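Pectate lyase II (Xanthomonas campestris pv. campestris, PDB 2QY1) probably cleaves pectate, the galacturonate polymer of plant cell walls, as a secreted lyase of polysaccharide lyase family 1. Local coordinates at residues S122-W130 against M157-T165; I231-I241 against T254-D265. The protein carries 2 engineered substitutions. All coordinates share one frame; numbering follows the deposited sequence.

Contact 1. Residues S122-W130 against M157-T165; sequences SSGEPSKIW and MKKGVHHVT
Lys-159 and Gly-160 turn their carbonyl oxygens to Glu-125: Lys-159 O lies 3.3 Å from Glu-125 CG, and Gly-160 O is close to Glu-125 CB. The glutamate chain bends at chi2 (88°); its OE1 receives a water that also donates to Gly-160 O, while OE2 forms a salt bridge with Lys-188, whose NZ is hydrogen-bonded to Lys-159 O. Val-161 crosses Pro-126 with CG2 against CD at 3.8 Å, and its CG1 leans on Pro-126 O. That same oxygen accepts the His-162 N-H in the carbonyl plane (N to O 3.1 Å). With CG lodged between backbone N and carbonyl carbon (chi1 62°), the His-162 ring turns one face to Ser-127 CB, which lies 3.5 Å from the centroid, offset toward the rim, as a CH-pi contact; Ser-127 OG bonds to His-95. In-plane partners at its edge restrain the ring's rotation: His-162 ND1 meets His-163 ND1 at 2.9 Å in a nearly straight hydrogen bond, and NE2 bonds a water that donates to Glu-125 O. His-163 CB rests on Lys-128 CD, 3.7 Å away; both residues have positive phi, each where its chain turns a corner, and the corners lie one on the other. Lys-128 NZ continues to the carbonyls of Tyr-5 and Ala-7. Val-164 runs beside Ile-129, CG2 to CB, on the face where Leu-118 touches Ile-129. Thr-165 N closes on Ile-129 O at 3.0 Å, and its CG2 lies alongside Trp-130 CD1. Parallel strands stacked in register through aligned corners are characteristic of the right-handed parallel beta-helix of pectate lyases.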
loop_
_atom_site.group_PDB
_atom_site.type_symbol
_atom_site.label_atom_id
_atom_site.label_comp_id
_atom_site.label_asym_id
_atom_site.label_seq_id
_atom_site.Cartn_x
_atom_site.Cartn_y
_atom_site.Cartn_z
ATOM N N SER A 122 10.185 -4.707 -18.342
ATOM C CA SER A 122 10.881 -4.277 -19.555
ATOM C C SER A 122 9.970 -3.563 -20.561
ATOM O O SER A 122 10.455 -2.831 -21.424
ATOM C CB SER A 122 11.598 -5.459 -20.222
ATOM O OG SER A 122 10.690 -6.497 -20.542
ATOM N N SER A 123 8.658 -3.766 -20.434
ATOM C CA SER A 123 7.683 -3.164 -21.347
ATOM C C SER A 123 7.231 -1.766 -20.913
ATOM O O SER A 123 6.654 -1.022 -21.707
ATOM C CB SER A 123 6.466 -4.079 -21.511
ATOM O OG SER A 123 5.577 -3.952 -20.413
ATOM N N GLY A 124 7.487 -1.418 -19.653
ATOM C CA GLY A 124 7.095 -0.115 -19.117
ATOM C C GLY A 124 6.828 -0.139 -17.625
ATOM O O GLY A 124 6.903 -1.192 -16.987
ATOM N N GLU A 125 6.516 1.032 -17.072
ATOM C CA GLU A 125 6.258 1.178 -15.638
ATOM C C GLU A 125 4.903 1.842 -15.412
ATOM O O GLU A 125 4.631 2.893 -15.999
ATOM C CB GLU A 125 7.351 2.017 -14.965
ATOM C CG GLU A 125 8.778 1.493 -15.121
ATOM C CD GLU A 125 9.464 1.992 -16.379
ATOM O OE1 GLU A 125 9.303 3.182 -16.720
ATOM O OE2 GLU A 125 10.181 1.193 -17.021
ATOM N N PRO A 126 4.041 1.230 -14.575
ATOM C CA PRO A 126 2.754 1.846 -14.251
ATOM C C PRO A 126 2.871 3.253 -13.658
ATOM O O PRO A 126 3.820 3.547 -12.929
ATOM C CB PRO A 126 2.150 0.875 -13.228
ATOM C CG PRO A 126 2.778 -0.445 -13.568
ATOM C CD PRO A 126 4.189 -0.083 -13.924
ATOM N N SER A 127 1.906 4.106 -13.993
ATOM C CA SER A 127 1.857 5.480 -13.495
ATOM C C SER A 127 0.415 5.956 -13.392
ATOM O O SER A 127 -0.472 5.410 -14.052
ATOM C CB SER A 127 2.671 6.426 -14.384
ATOM O OG SER A 127 2.076 6.596 -15.656
ATOM N N LYS A 128 0.201 6.981 -12.569
ATOM C CA LYS A 128 -1.130 7.489 -12.244
ATOM C C LYS A 128 -2.011 6.348 -11.741
ATOM O O LYS A 128 -2.936 5.907 -12.423
ATOM C CB LYS A 128 -1.779 8.238 -13.424
ATOM C CG LYS A 128 -0.972 9.426 -14.000
ATOM C CD LYS A 128 -0.290 10.307 -12.936
ATOM C CE LYS A 128 -1.266 11.214 -12.197
ATOM N NZ LYS A 128 -0.569 12.262 -11.377
ATOM N N ILE A 129 -1.686 5.858 -10.548
ATOM C CA ILE A 129 -2.457 4.797 -9.909
ATOM C C ILE A 129 -3.053 5.334 -8.610
ATOM O O ILE A 129 -2.376 6.030 -7.851
ATOM C CB ILE A 129 -1.592 3.534 -9.605
ATOM C CG1 ILE A 129 -0.669 3.161 -10.786
ATOM C CG2 ILE A 129 -2.481 2.355 -9.161
ATOM C CD1 ILE A 129 -1.373 2.733 -12.087
ATOM N N TRP A 130 -4.323 5.023 -8.369
ATOM C CA TRP A 130 -4.993 5.428 -7.145
ATOM C C TRP A 130 -5.494 4.200 -6.405
ATOM O O TRP A 130 -6.436 3.543 -6.847
ATOM C CB TRP A 130 -6.158 6.374 -7.457
ATOM C CG TRP A 130 -6.743 7.072 -6.251
ATOM C CD1 TRP A 130 -6.101 7.385 -5.080
ATOM C CD2 TRP A 130 -8.078 7.588 -6.123
ATOM N NE1 TRP A 130 -6.959 8.047 -4.230
ATOM C CE2 TRP A 130 -8.176 8.184 -4.843
ATOM C CE3 TRP A 130 -9.203 7.597 -6.964
ATOM C CZ2 TRP A 130 -9.357 8.783 -4.381
ATOM C CZ3 TRP A 130 -10.378 8.193 -6.504
ATOM C CH2 TRP A 130 -10.443 8.781 -5.223
ATOM N N MET A 157 4.645 -1.669 -4.535
ATOM C CA MET A 157 5.101 -1.239 -5.854
ATOM C C MET A 157 6.620 -1.392 -5.996
ATOM O O MET A 157 7.361 -1.307 -5.014
ATOM C CB MET A 157 4.624 0.184 -6.193
ATOM C CG MET A 157 5.185 1.305 -5.329
ATOM S SD MET A 157 4.188 2.814 -5.442
ATOM C CE MET A 157 2.838 2.425 -4.342
ATOM N N LYS A 158 7.068 -1.640 -7.222
ATOM C CA LYS A 158 8.484 -1.875 -7.486
ATOM C C LYS A 158 8.852 -1.554 -8.931
ATOM O O LYS A 158 7.978 -1.415 -9.790
ATOM C CB LYS A 158 8.854 -3.330 -7.165
ATOM C CG LYS A 158 8.129 -4.366 -8.015
ATOM C CD LYS A 158 8.605 -5.772 -7.695
ATOM C CE LYS A 158 7.663 -6.814 -8.278
ATOM N NZ LYS A 158 7.887 -8.153 -7.663
ATOM N N LYS A 159 10.155 -1.436 -9.178
ATOM C CA LYS A 159 10.706 -1.301 -10.528
ATOM C C LYS A 159 10.227 -0.052 -11.282
ATOM O O LYS A 159 10.025 -0.081 -12.496
ATOM C CB LYS A 159 10.487 -2.589 -11.342
ATOM C CG LYS A 159 11.229 -3.811 -10.780
ATOM C CD LYS A 159 11.015 -5.062 -11.631
ATOM C CE LYS A 159 9.715 -5.769 -11.264
ATOM N NZ LYS A 159 9.268 -6.741 -12.314
ATOM N N GLY A 160 10.050 1.042 -10.549
ATOM C CA GLY A 160 9.844 2.349 -11.163
ATOM C C GLY A 160 8.417 2.810 -11.375
ATOM O O GLY A 160 8.178 3.728 -12.161
ATOM N N VAL A 161 7.468 2.181 -10.684
ATOM C CA VAL A 161 6.098 2.683 -10.642
ATOM C C VAL A 161 6.152 4.104 -10.076
ATOM O O VAL A 161 6.806 4.347 -9.057
ATOM C CB VAL A 161 5.184 1.791 -9.769
ATOM C CG1 VAL A 161 3.774 2.365 -9.693
ATOM C CG2 VAL A 161 5.148 0.368 -10.314
ATOM N N HIS A 162 5.486 5.041 -10.746
ATOM C CA HIS A 162 5.556 6.443 -10.335
ATOM C C HIS A 162 4.211 7.157 -10.368
ATOM O O HIS A 162 3.319 6.775 -11.119
ATOM C CB HIS A 162 6.596 7.204 -11.165
ATOM C CG HIS A 162 6.300 7.242 -12.632
ATOM N ND1 HIS A 162 5.688 8.316 -13.241
ATOM C CD2 HIS A 162 6.547 6.344 -13.615
ATOM C CE1 HIS A 162 5.568 8.078 -14.535
ATOM N NE2 HIS A 162 6.081 6.887 -14.787
ATOM N N HIS A 163 4.095 8.196 -9.539
ATOM C CA HIS A 163 2.891 9.033 -9.434
ATOM C C HIS A 163 1.657 8.258 -8.990
ATOM O O HIS A 163 0.733 7.988 -9.770
ATOM C CB HIS A 163 2.675 9.852 -10.708
ATOM C CG HIS A 163 3.731 10.887 -10.920
ATOM N ND1 HIS A 163 4.862 10.654 -11.672
ATOM C CD2 HIS A 163 3.853 12.147 -10.438
ATOM C CE1 HIS A 163 5.624 11.734 -11.663
ATOM N NE2 HIS A 163 5.036 12.653 -10.918
ATOM N N VAL A 164 1.670 7.914 -7.706
ATOM C CA VAL A 164 0.681 7.042 -7.088
ATOM C C VAL A 164 0.183 7.671 -5.793
ATOM O O VAL A 164 0.969 8.230 -5.023
ATOM C CB VAL A 164 1.295 5.644 -6.782
ATOM C CG1 VAL A 164 0.312 4.749 -6.031
ATOM C CG2 VAL A 164 1.751 4.965 -8.076
ATOM N N THR A 165 -1.127 7.594 -5.571
ATOM C CA THR A 165 -1.711 7.928 -4.278
ATOM C C THR A 165 -2.273 6.669 -3.624
ATOM O O THR A 165 -3.075 5.945 -4.218
ATOM C CB THR A 165 -2.796 9.024 -4.386
ATOM O OG1 THR A 165 -2.175 10.283 -4.654
ATOM C CG2 THR A 165 -3.588 9.141 -3.083
HETATM O O HOH W 1 9.738 4.807 -13.967
HETATM O O HOH W 2 5.789 5.221 -16.816
#

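Contact 2. Residues I231-I241 against T254-D265; sequences INVRMGGIAKI and TSRDSSEIGYWD. With PO4 (phosphate ion), chain C.
Val-233 and Gly-262 mark the tight centre of this contact. Ser-255 OG donates to Val-233 O at only 2.6 Å, Val-233 CG1 presses on Tyr-263 O, and Gly-262 CA comes within 3.9 Å of Arg-234 CA. Beyond the turn, where strands 238-241 and 263-265 pair in parallel, Tyr-263 N bonds Gly-237 O at 2.8 Å, and Ile-241 CD1 lies beside Trp-264 CB. Arg-234 is gripped at its end: NE reaches Ser-258 OG (2.8 Å, 174°) in the guanidinium plane, and NH1 and NH2 donate hydrogen bonds to O1 and O4 of a phosphate, probably from the crystallisation liquor. Arg-256 O lies 3.0 Å above that plane, toward its rim, without a hydrogen bond to it. Bends at chi2 and chi3 (76°) bring the guanidinium to these partners, and Asp-184 also bonds Ser-258 OG. Gly-236, within the type I' turn from Arg-234 to Gly-237, Ser-259 and Glu-260 form the solvent side. Buried Met-235 lies against it, SD 3.4 Å from Ser-259 OG; Met-235 N and Gly-236 N bond Glu-260 O and Ile-261 O from above the carbonyl planes (39°). Strand 231-234 is flanked by strands 210-212 and 245-255, strand 238-242 by strands 215-226 and 263-267.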
loop_
_atom_site.group_PDB
_atom_site.type_symbol
_atom_site.label_atom_id
_atom_site.label_comp_id
_atom_site.label_asym_id
_atom_site.label_seq_id
_atom_site.Cartn_x
_atom_site.Cartn_y
_atom_site.Cartn_z
ATOM N N ILE A 231 7.747 3.316 9.337
ATOM C CA ILE A 231 8.273 3.895 8.105
ATOM C C ILE A 231 9.768 3.603 8.036
ATOM O O ILE A 231 10.537 4.051 8.890
ATOM C CB ILE A 231 8.027 5.425 8.037
ATOM C CG1 ILE A 231 6.528 5.737 8.111
ATOM C CG2 ILE A 231 8.644 6.020 6.770
ATOM C CD1 ILE A 231 6.207 7.141 8.604
ATOM N N ASN A 232 10.167 2.841 7.022
ATOM C CA ASN A 232 11.564 2.464 6.838
ATOM C C ASN A 232 12.090 3.010 5.512
ATOM O O ASN A 232 11.816 2.449 4.449
ATOM C CB ASN A 232 11.712 0.937 6.906
ATOM C CG ASN A 232 13.147 0.487 7.125
ATOM O OD1 ASN A 232 14.059 1.302 7.281
ATOM N ND2 ASN A 232 13.353 -0.824 7.143
ATOM N N VAL A 233 12.833 4.113 5.586
ATOM C CA VAL A 233 13.323 4.806 4.395
ATOM C C VAL A 233 14.765 4.399 4.110
ATOM O O VAL A 233 15.627 4.510 4.977
ATOM C CB VAL A 233 13.221 6.344 4.540
ATOM C CG1 VAL A 233 13.427 7.015 3.196
ATOM C CG2 VAL A 233 11.867 6.743 5.112
ATOM N N ARG A 234 15.020 3.943 2.887
ATOM C CA ARG A 234 16.287 3.295 2.544
ATOM C C ARG A 234 16.781 3.686 1.154
ATOM O O ARG A 234 16.032 4.257 0.358
ATOM C CB ARG A 234 16.124 1.770 2.624
ATOM C CG ARG A 234 15.918 1.230 4.037
ATOM C CD ARG A 234 15.026 -0.002 4.049
ATOM N NE ARG A 234 15.727 -1.197 3.585
ATOM C CZ ARG A 234 15.369 -2.446 3.877
ATOM N NH1 ARG A 234 14.316 -2.686 4.651
ATOM N NH2 ARG A 234 16.079 -3.463 3.405
ATOM N N MET A 235 18.049 3.376 0.880
ATOM C CA MET A 235 18.669 3.565 -0.441
ATOM C C MET A 235 18.560 4.986 -1.011
ATOM O O MET A 235 18.249 5.172 -2.191
ATOM C CB MET A 235 18.126 2.540 -1.451
ATOM C CG MET A 235 18.484 1.088 -1.153
ATOM S SD MET A 235 20.240 0.791 -0.832
ATOM C CE MET A 235 21.002 1.353 -2.356
ATOM N N GLY A 236 18.817 5.985 -0.171
ATOM C CA GLY A 236 18.798 7.380 -0.607
ATOM C C GLY A 236 17.415 7.977 -0.809
ATOM O O GLY A 236 17.289 9.137 -1.205
ATOM N N GLY A 237 16.376 7.184 -0.548
ATOM C CA GLY A 237 15.002 7.677 -0.590
ATOM C C GLY A 237 14.792 8.795 0.418
ATOM O O GLY A 237 15.456 8.840 1.458
ATOM N N ILE A 238 13.890 9.716 0.100
ATOM C CA ILE A 238 13.523 10.777 1.036
ATOM C C ILE A 238 12.010 10.756 1.245
ATOM O O ILE A 238 11.249 10.660 0.287
ATOM C CB ILE A 238 14.004 12.178 0.558
ATOM C CG1 ILE A 238 15.528 12.190 0.364
ATOM C CG2 ILE A 238 13.578 13.267 1.548
ATOM C CD1 ILE A 238 16.076 13.423 -0.357
ATOM N N ALA A 239 11.586 10.828 2.504
ATOM C CA ALA A 239 10.165 10.849 2.838
ATOM C C ALA A 239 9.795 12.110 3.611
ATOM O O ALA A 239 10.391 12.410 4.648
ATOM C CB ALA A 239 9.791 9.611 3.638
ATOM N N LYS A 240 8.823 12.855 3.092
ATOM C CA LYS A 240 8.216 13.941 3.847
ATOM C C LYS A 240 7.145 13.326 4.746
ATOM O O LYS A 240 6.093 12.893 4.271
ATOM C CB LYS A 240 7.620 15.003 2.915
ATOM C CG LYS A 240 7.050 16.209 3.648
ATOM C CD LYS A 240 6.554 17.279 2.685
ATOM C CE LYS A 240 6.075 18.514 3.437
ATOM N NZ LYS A 240 7.189 19.266 4.087
ATOM N N ILE A 241 7.438 13.275 6.044
ATOM C CA ILE A 241 6.564 12.635 7.026
ATOM C C ILE A 241 5.870 13.714 7.857
ATOM O O ILE A 241 6.492 14.359 8.702
ATOM C CB ILE A 241 7.355 11.645 7.925
ATOM C CG1 ILE A 241 8.075 10.601 7.060
ATOM C CG2 ILE A 241 6.430 10.975 8.947
ATOM C CD1 ILE A 241 9.064 9.720 7.816
ATOM N N THR A 254 12.489 5.016 10.790
ATOM C CA THR A 254 13.814 4.403 10.821
ATOM C C THR A 254 14.398 4.232 9.420
ATOM O O THR A 254 13.696 4.386 8.419
ATOM C CB THR A 254 13.789 3.031 11.562
ATOM O OG1 THR A 254 15.119 2.503 11.662
ATOM C CG2 THR A 254 12.889 2.017 10.841
ATOM N N SER A 255 15.695 3.946 9.371
ATOM C CA SER A 255 16.357 3.480 8.161
ATOM C C SER A 255 17.254 2.309 8.537
ATOM O O SER A 255 18.206 2.480 9.294
ATOM C CB SER A 255 17.186 4.588 7.525
ATOM O OG SER A 255 17.818 4.107 6.353
ATOM N N ARG A 256 16.950 1.123 8.014
ATOM C CA ARG A 256 17.685 -0.089 8.390
ATOM C C ARG A 256 17.677 -1.177 7.315
ATOM O O ARG A 256 16.734 -1.278 6.531
ATOM C CB ARG A 256 17.145 -0.656 9.712
ATOM C CG ARG A 256 15.646 -0.981 9.707
ATOM C CD ARG A 256 15.185 -1.497 11.059
ATOM N NE ARG A 256 15.420 -0.518 12.120
ATOM C CZ ARG A 256 15.441 -0.799 13.420
ATOM N NH1 ARG A 256 15.244 -2.041 13.845
ATOM N NH2 ARG A 256 15.666 0.169 14.300
ATOM N N ASP A 257 18.751 -1.969 7.297
ATOM C CA ASP A 257 18.865 -3.211 6.506
ATOM C C ASP A 257 19.166 -3.058 5.008
ATOM O O ASP A 257 19.188 -4.050 4.271
ATOM C CB ASP A 257 17.661 -4.136 6.740
ATOM C CG ASP A 257 17.589 -4.644 8.169
ATOM O OD1 ASP A 257 18.616 -5.136 8.682
ATOM O OD2 ASP A 257 16.506 -4.554 8.782
ATOM N N SER A 258 19.410 -1.824 4.572
ATOM C CA SER A 258 19.925 -1.565 3.228
ATOM C C SER A 258 21.400 -1.174 3.270
ATOM O O SER A 258 21.917 -0.780 4.319
ATOM C CB SER A 258 19.109 -0.478 2.525
ATOM O OG SER A 258 17.953 -1.024 1.916
ATOM N N SER A 259 22.068 -1.288 2.124
ATOM C CA SER A 259 23.477 -0.910 1.994
ATOM C C SER A 259 23.697 0.584 2.236
ATOM O O SER A 259 24.774 0.996 2.671
ATOM C CB SER A 259 24.014 -1.308 0.617
ATOM O OG SER A 259 23.230 -0.744 -0.419
ATOM N N GLU A 260 22.670 1.383 1.950
ATOM C CA GLU A 260 22.713 2.833 2.159
ATOM C C GLU A 260 21.421 3.327 2.801
ATOM O O GLU A 260 20.337 2.823 2.500
ATOM C CB GLU A 260 22.955 3.560 0.836
ATOM C CG GLU A 260 24.380 3.433 0.312
ATOM C CD GLU A 260 24.511 3.836 -1.144
ATOM O OE1 GLU A 260 23.637 3.461 -1.956
ATOM O OE2 GLU A 260 25.496 4.524 -1.476
ATOM N N ILE A 261 21.541 4.318 3.681
ATOM C CA ILE A 261 20.383 4.817 4.430
ATOM C C ILE A 261 19.456 5.717 3.600
ATOM O O ILE A 261 19.833 6.204 2.529
ATOM C CB ILE A 261 20.790 5.535 5.755
ATOM C CG1 ILE A 261 21.572 6.824 5.475
ATOM C CG2 ILE A 261 21.561 4.584 6.679
ATOM C CD1 ILE A 261 21.509 7.834 6.605
ATOM N N GLY A 262 18.241 5.913 4.106
ATOM C CA GLY A 262 17.298 6.882 3.555
ATOM C C GLY A 262 17.073 8.004 4.550
ATOM O O GLY A 262 17.519 7.923 5.696
ATOM N N TYR A 263 16.364 9.045 4.118
ATOM C CA TYR A 263 16.247 10.283 4.892
ATOM C C TYR A 263 14.797 10.731 5.052
ATOM O O TYR A 263 13.911 10.265 4.331
ATOM C CB TYR A 263 17.086 11.391 4.241
ATOM C CG TYR A 263 18.514 10.979 3.956
ATOM C CD1 TYR A 263 19.514 11.150 4.912
ATOM C CD2 TYR A 263 18.863 10.400 2.733
ATOM C CE1 TYR A 263 20.827 10.763 4.655
ATOM C CE2 TYR A 263 20.173 10.007 2.470
ATOM C CZ TYR A 263 21.147 10.191 3.434
ATOM O OH TYR A 263 22.443 9.806 3.176
ATOM N N TRP A 264 14.560 11.632 6.004
ATOM C CA TRP A 264 13.203 12.096 6.296
ATOM C C TRP A 264 13.101 13.572 6.669
ATOM O O TRP A 264 13.996 14.134 7.306
ATOM C CB TRP A 264 12.546 11.233 7.382
ATOM C CG TRP A 264 13.432 10.919 8.549
ATOM C CD1 TRP A 264 13.742 11.741 9.591
ATOM C CD2 TRP A 264 14.116 9.684 8.795
ATOM N NE1 TRP A 264 14.581 11.098 10.474
ATOM C CE2 TRP A 264 14.824 9.833 10.009
ATOM C CE3 TRP A 264 14.195 8.464 8.109
ATOM C CZ2 TRP A 264 15.607 8.808 10.552
ATOM C CZ3 TRP A 264 14.976 7.446 8.648
ATOM C CH2 TRP A 264 15.668 7.624 9.858
ATOM N N ASP A 265 11.993 14.181 6.251
ATOM C CA ASP A 265 11.627 15.541 6.617
ATOM C C ASP A 265 10.390 15.443 7.513
ATOM O O ASP A 265 9.293 15.117 7.046
ATOM C CB ASP A 265 11.328 16.359 5.353
ATOM C CG ASP A 265 11.313 17.863 5.601
ATOM O OD1 ASP A 265 11.063 18.297 6.744
ATOM O OD2 ASP A 265 11.542 18.620 4.634
HETATM P P PO4 C . 14.554 -6.351 5.406
HETATM O O1 PO4 C . 13.810 -5.133 5.898
HETATM O O2 PO4 C . 13.578 -7.475 5.142
HETATM O O3 PO4 C . 15.538 -6.792 6.469
HETATM O O4 PO4 C . 15.297 -6.020 4.129
#

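Contact 1 comes first along the chain and is complete before contact 2 begins; their centres lie 20 Å apart, and their nearest atoms, about 11 Å apart, do not touch. Both join successive turns of one parallel beta-helix, contact 1 at a corner and contact 2 round a turn and an outer loop. Strand 164-174 of contact 1 leads by parallel pairing through strands 193-202 and 215-226 to strand 238-242 of contact 2, so a chain of parallel pairings connects the two. Segment 157-165 begins at the end of strand 155-158, an outermost strand of a separate four-stranded parallel sheet, whereas contact 2 belongs to later turns. The same coil-to-coil stacking thus carries the beta-helix from its middle toward the later turns.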